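Local coordinates for YHDH (Escherichia coli, PDB 1O89), which probably catalyses the NADPH-dependent reduction of acrylyl-CoA to propanoyl-CoA as a homodimeric medium-chain reductase, at residues L249-C261 / P275-D287. Sequence-based numbering, arbitrary orientation.
Sequences LAQMNYGGCVAAC and PFILRNVRLQGVD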
loop_
_atom_site.group_PDB
_atom_site.type_symbol
_atom_site.label_atom_id
_atom_site.label_comp_id
_atom_site.label_asym_id
_atom_site.label_seq_id
_atom_site.Cartn_x
_atom_site.Cartn_y
_atom_site.Cartn_z
ATOM N N LEU A 249 -3.554 -5.626 9.398
ATOM C CA LEU A 249 -2.243 -5.157 8.964
ATOM C C LEU A 249 -1.121 -5.655 9.868
ATOM O O LEU A 249 -0.075 -6.049 9.387
ATOM C CB LEU A 249 -2.206 -3.628 8.900
ATOM C CG LEU A 249 -2.849 -2.994 7.668
ATOM C CD1 LEU A 249 -3.114 -1.524 7.937
ATOM C CD2 LEU A 249 -1.980 -3.186 6.420
ATOM N N ALA A 250 -1.348 -5.628 11.180
ATOM C CA ALA A 250 -0.371 -6.116 12.142
ATOM C C ALA A 250 -0.219 -7.644 12.094
ATOM O O ALA A 250 0.765 -8.185 12.599
ATOM C CB ALA A 250 -0.749 -5.671 13.528
ATOM N N GLN A 251 -1.182 -8.323 11.467
ATOM C CA GLN A 251 -1.161 -9.782 11.290
ATOM C C GLN A 251 -0.657 -10.236 9.912
ATOM O O GLN A 251 -0.571 -11.427 9.659
ATOM C CB GLN A 251 -2.567 -10.366 11.498
ATOM C CG GLN A 251 -3.068 -10.327 12.920
ATOM C CD GLN A 251 -4.495 -10.841 13.055
ATOM O OE1 GLN A 251 -5.329 -10.683 12.146
ATOM N NE2 GLN A 251 -4.787 -11.429 14.189
ATOM N N MET A 252 -0.339 -9.298 9.022
ATOM C CA MET A 252 0.120 -9.647 7.672
ATOM C C MET A 252 1.511 -10.309 7.680
ATOM O O MET A 252 2.432 -9.846 8.350
ATOM C CB MET A 252 0.167 -8.406 6.790
ATOM C CG MET A 252 -1.182 -7.739 6.537
ATOM S SD MET A 252 -2.500 -8.858 5.915
ATOM C CE MET A 252 -1.596 -9.566 4.520
ATOM N N ASN A 253 1.629 -11.415 6.947
ATOM C CA ASN A 253 2.911 -12.031 6.618
ATOM C C ASN A 253 3.832 -11.015 5.989
ATOM O O ASN A 253 3.363 -10.066 5.366
ATOM C CB ASN A 253 2.735 -13.146 5.586
ATOM C CG ASN A 253 2.112 -14.405 6.167
ATOM O OD1 ASN A 253 1.897 -14.518 7.387
ATOM N ND2 ASN A 253 1.833 -15.368 5.296
ATOM N N TYR A 254 5.133 -11.245 6.122
ATOM C CA TYR A 254 6.135 -10.490 5.385
ATOM C C TYR A 254 5.831 -10.512 3.884
ATOM O O TYR A 254 5.720 -11.580 3.282
ATOM C CB TYR A 254 7.531 -11.080 5.633
ATOM C CG TYR A 254 8.630 -10.177 5.159
ATOM C CD1 TYR A 254 8.967 -10.111 3.810
ATOM C CD2 TYR A 254 9.320 -9.363 6.054
ATOM C CE1 TYR A 254 9.976 -9.267 3.363
ATOM C CE2 TYR A 254 10.321 -8.518 5.620
ATOM C CZ TYR A 254 10.647 -8.476 4.272
ATOM O OH TYR A 254 11.638 -7.640 3.832
ATOM N N GLY A 255 5.712 -9.325 3.291
ATOM C CA GLY A 255 5.498 -9.165 1.859
ATOM C C GLY A 255 4.040 -9.287 1.458
ATOM O O GLY A 255 3.721 -9.288 0.278
ATOM N N GLY A 256 3.147 -9.364 2.438
ATOM C CA GLY A 256 1.734 -9.532 2.191
ATOM C C GLY A 256 1.069 -8.254 1.737
ATOM O O GLY A 256 1.635 -7.179 1.806
ATOM N N CYS A 257 -0.148 -8.392 1.239
ATOM C CA CYS A 257 -0.910 -7.274 0.707
ATOM C C CYS A 257 -2.338 -7.294 1.229
ATOM O O CYS A 257 -3.001 -8.323 1.190
ATOM C CB CYS A 257 -0.933 -7.335 -0.824
ATOM S SG CYS A 257 -1.856 -5.956 -1.543
ATOM N N VAL A 258 -2.797 -6.148 1.715
ATOM C CA VAL A 258 -4.197 -5.909 2.029
ATOM C C VAL A 258 -4.793 -5.014 0.942
ATOM O O VAL A 258 -4.244 -3.949 0.660
ATOM C CB VAL A 258 -4.333 -5.158 3.385
ATOM C CG1 VAL A 258 -5.781 -4.972 3.761
ATOM C CG2 VAL A 258 -3.592 -5.897 4.469
ATOM N N ALA A 259 -5.896 -5.443 0.321
ATOM C CA ALA A 259 -6.691 -4.581 -0.558
ATOM C C ALA A 259 -7.821 -3.993 0.268
ATOM O O ALA A 259 -8.663 -4.721 0.761
ATOM C CB ALA A 259 -7.244 -5.363 -1.701
ATOM N N ALA A 260 -7.823 -2.678 0.425
ATOM C CA ALA A 260 -8.796 -1.982 1.254
ATOM C C ALA A 260 -9.771 -1.193 0.392
ATOM O O ALA A 260 -9.345 -0.394 -0.437
ATOM C CB ALA A 260 -8.087 -1.058 2.177
ATOM N N CYS A 261 -11.068 -1.406 0.605
ATOM C CA CYS A 261 -12.104 -0.790 -0.221
ATOM C C CYS A 261 -13.338 -0.242 0.521
ATOM O O CYS A 261 -14.251 0.248 -0.129
ATOM C CB CYS A 261 -12.583 -1.822 -1.246
ATOM S SG CYS A 261 -13.534 -3.174 -0.509
ATOM N N PRO A 275 4.222 -2.702 10.281
ATOM C CA PRO A 275 3.987 -3.685 9.221
ATOM C C PRO A 275 4.637 -3.255 7.915
ATOM O O PRO A 275 5.196 -4.074 7.191
ATOM C CB PRO A 275 2.455 -3.706 9.090
ATOM C CG PRO A 275 1.942 -3.252 10.431
ATOM C CD PRO A 275 2.965 -2.281 10.929
ATOM N N PHE A 276 4.605 -1.957 7.642
ATOM C CA PHE A 276 5.161 -1.430 6.405
ATOM C C PHE A 276 6.694 -1.463 6.366
ATOM O O PHE A 276 7.277 -2.034 5.447
ATOM C CB PHE A 276 4.597 -0.030 6.158
ATOM C CG PHE A 276 3.098 -0.017 6.089
ATOM C CD1 PHE A 276 2.457 -0.521 4.985
ATOM C CD2 PHE A 276 2.332 0.424 7.167
ATOM C CE1 PHE A 276 1.058 -0.548 4.910
ATOM C CE2 PHE A 276 0.949 0.402 7.105
ATOM C CZ PHE A 276 0.308 -0.094 5.967
ATOM N N ILE A 277 7.344 -0.900 7.375
ATOM C CA ILE A 277 8.770 -0.675 7.298
ATOM C C ILE A 277 9.577 -1.889 7.748
ATOM O O ILE A 277 10.721 -2.022 7.359
ATOM C CB ILE A 277 9.205 0.641 8.056
ATOM C CG1 ILE A 277 9.183 0.468 9.579
ATOM C CG2 ILE A 277 8.332 1.806 7.602
ATOM C CD1 ILE A 277 9.869 1.612 10.342
ATOM N N LEU A 278 8.980 -2.756 8.561
ATOM C CA LEU A 278 9.652 -3.956 9.045
ATOM C C LEU A 278 9.155 -5.240 8.370
ATOM O O LEU A 278 9.839 -6.246 8.420
ATOM C CB LEU A 278 9.517 -4.084 10.573
ATOM C CG LEU A 278 10.275 -3.132 11.502
ATOM C CD1 LEU A 278 10.217 -3.643 12.956
ATOM C CD2 LEU A 278 11.750 -2.917 11.080
ATOM N N ARG A 279 7.984 -5.203 7.742
ATOM C CA ARG A 279 7.418 -6.388 7.093
ATOM C C ARG A 279 7.105 -6.201 5.615
ATOM O O ARG A 279 6.537 -7.087 4.996
ATOM C CB ARG A 279 6.178 -6.887 7.856
ATOM C CG ARG A 279 6.536 -7.559 9.203
ATOM C CD ARG A 279 5.322 -8.055 9.983
ATOM N NE ARG A 279 5.660 -8.785 11.212
ATOM C CZ ARG A 279 4.767 -9.168 12.122
ATOM N NH1 ARG A 279 3.476 -8.898 11.963
ATOM N NH2 ARG A 279 5.164 -9.834 13.197
ATOM N N ASN A 280 7.490 -5.073 5.034
ATOM C CA ASN A 280 7.298 -4.852 3.595
ATOM C C ASN A 280 5.861 -5.105 3.123
ATOM O O ASN A 280 5.649 -5.613 2.033
ATOM C CB ASN A 280 8.269 -5.731 2.784
ATOM C CG ASN A 280 8.809 -5.022 1.539
ATOM O OD1 ASN A 280 9.769 -4.280 1.616
ATOM N ND2 ASN A 280 8.176 -5.245 0.400
ATOM N N VAL A 281 4.895 -4.721 3.943
ATOM C CA VAL A 281 3.476 -4.919 3.644
ATOM C C VAL A 281 2.964 -3.798 2.739
ATOM O O VAL A 281 3.345 -2.638 2.899
ATOM C CB VAL A 281 2.634 -4.981 4.971
ATOM C CG1 VAL A 281 1.149 -4.742 4.739
ATOM C CG2 VAL A 281 2.846 -6.311 5.643
ATOM N N ARG A 282 2.107 -4.170 1.794
ATOM C CA ARG A 282 1.458 -3.228 0.889
ATOM C C ARG A 282 0.015 -3.042 1.323
ATOM O O ARG A 282 -0.704 -4.014 1.501
ATOM C CB ARG A 282 1.472 -3.762 -0.543
ATOM C CG ARG A 282 0.829 -2.825 -1.564
ATOM C CD ARG A 282 0.793 -3.384 -2.990
ATOM N NE ARG A 282 2.136 -3.576 -3.520
ATOM C CZ ARG A 282 2.394 -4.090 -4.709
ATOM N NH1 ARG A 282 1.408 -4.492 -5.501
ATOM N NH2 ARG A 282 3.644 -4.211 -5.103
ATOM N N LEU A 283 -0.387 -1.798 1.543
ATOM C CA LEU A 283 -1.796 -1.427 1.635
ATOM C C LEU A 283 -2.184 -0.805 0.297
ATOM O O LEU A 283 -1.729 0.274 -0.060
ATOM C CB LEU A 283 -2.027 -0.469 2.806
ATOM C CG LEU A 283 -3.442 0.089 3.013
ATOM C CD1 LEU A 283 -4.452 -1.037 3.196
ATOM C CD2 LEU A 283 -3.496 1.026 4.196
ATOM N N GLN A 284 -2.966 -1.546 -0.473
ATOM C CA GLN A 284 -3.449 -1.095 -1.759
ATOM C C GLN A 284 -4.899 -0.676 -1.617
ATOM O O GLN A 284 -5.780 -1.500 -1.405
ATOM C CB GLN A 284 -3.356 -2.209 -2.808
ATOM C CG GLN A 284 -3.933 -1.815 -4.166
ATOM C CD GLN A 284 -3.168 -0.682 -4.773
ATOM O OE1 GLN A 284 -2.005 -0.856 -5.133
ATOM N NE2 GLN A 284 -3.786 0.494 -4.848
ATOM N N GLY A 285 -5.145 0.614 -1.755
ATOM C CA GLY A 285 -6.495 1.124 -1.777
ATOM C C GLY A 285 -7.176 0.787 -3.082
ATOM O O GLY A 285 -6.554 0.836 -4.141
ATOM N N VAL A 286 -8.449 0.434 -3.002
ATOM C CA VAL A 286 -9.217 0.062 -4.173
ATOM C C VAL A 286 -10.455 0.921 -4.267
ATOM O O VAL A 286 -11.401 0.736 -3.501
ATOM C CB VAL A 286 -9.662 -1.406 -4.122
ATOM C CG1 VAL A 286 -10.651 -1.693 -5.236
ATOM C CG2 VAL A 286 -8.448 -2.325 -4.228
ATOM N N ASP A 287 -10.434 1.866 -5.202
ATOM C CA ASP A 287 -11.607 2.679 -5.526
ATOM C C ASP A 287 -12.346 2.045 -6.682
ATOM O O ASP A 287 -11.722 1.565 -7.623
ATOM C CB ASP A 287 -11.161 4.100 -5.881
ATOM C CG ASP A 287 -12.228 4.893 -6.565
ATOM O OD1 ASP A 287 -13.281 5.146 -5.930
ATOM O OD2 ASP A 287 -12.106 5.290 -7.742
HETATM O O HOH W 1 2.248 -7.217 9.610
HETATM O O HOH W 2 11.783 -6.713 1.249
HETATM O O HOH W 3 -14.057 0.896 -2.675
#
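The ring of Tyr254 lies against the end of helix 274-279, with Arg279 O over one face, 3.7 Å above its plane toward the rim. The methylene of Asn280 adds an off-centre CH-pi contact, CB lying 4.3 Å from the Tyr254 centroid. CG of Tyr254 stands opposite the backbone N (chi1 -167°), which swings the ring over this helix end, while Gly255 N binds Arg279 O at 2.9 Å. Asp287 of the second subunit takes both polar ends, OD2 bonding Tyr254 OH and its backbone N bonding Asn280 OD1; a water also joins that hydroxyl and, weakly, OD1 of Asn280. With a leucine in place of Tyr254 the hydroxyl is gone, which would probably leave the carboxylate of Asp287 of the second subunit without this mate and the CB of Asn280 without its ring.

The extended Arg279 side chain brings NH1 to Ala250 O, a weak bond at 2.9 Å, and to a water that also donates to Leu249 O and Met252 O; the stronger hold on NH1 is Glu229 O, outside the two segments. Inward, Val281 splits its methyls: CG2 meets Met252 CB at 3.6 Å and CG1 meets Leu249 CD2, which also touches Phe276 CZ.

Beyond the type II turn from Asn253 to Gly256, strands 256-260 and 282-285 run parallel, 21° apart, joined by a ladder of backbone bonds from Arg282 N to Gly256 O through Val286 N to Ala260 O. Leu283 CD1 covers Ala260 CB at 3.8 Å on one face; on the other, Cys257 SG rests along the Arg282 chain. Strand 282-285 is the last of the chain's six-stranded parallel sheet and pairs antiparallel with a strand of the second subunit, continuing the Rossmann-type, nucleotide-binding sheet across the dimer, as in dimeric members of the alcohol dehydrogenase family.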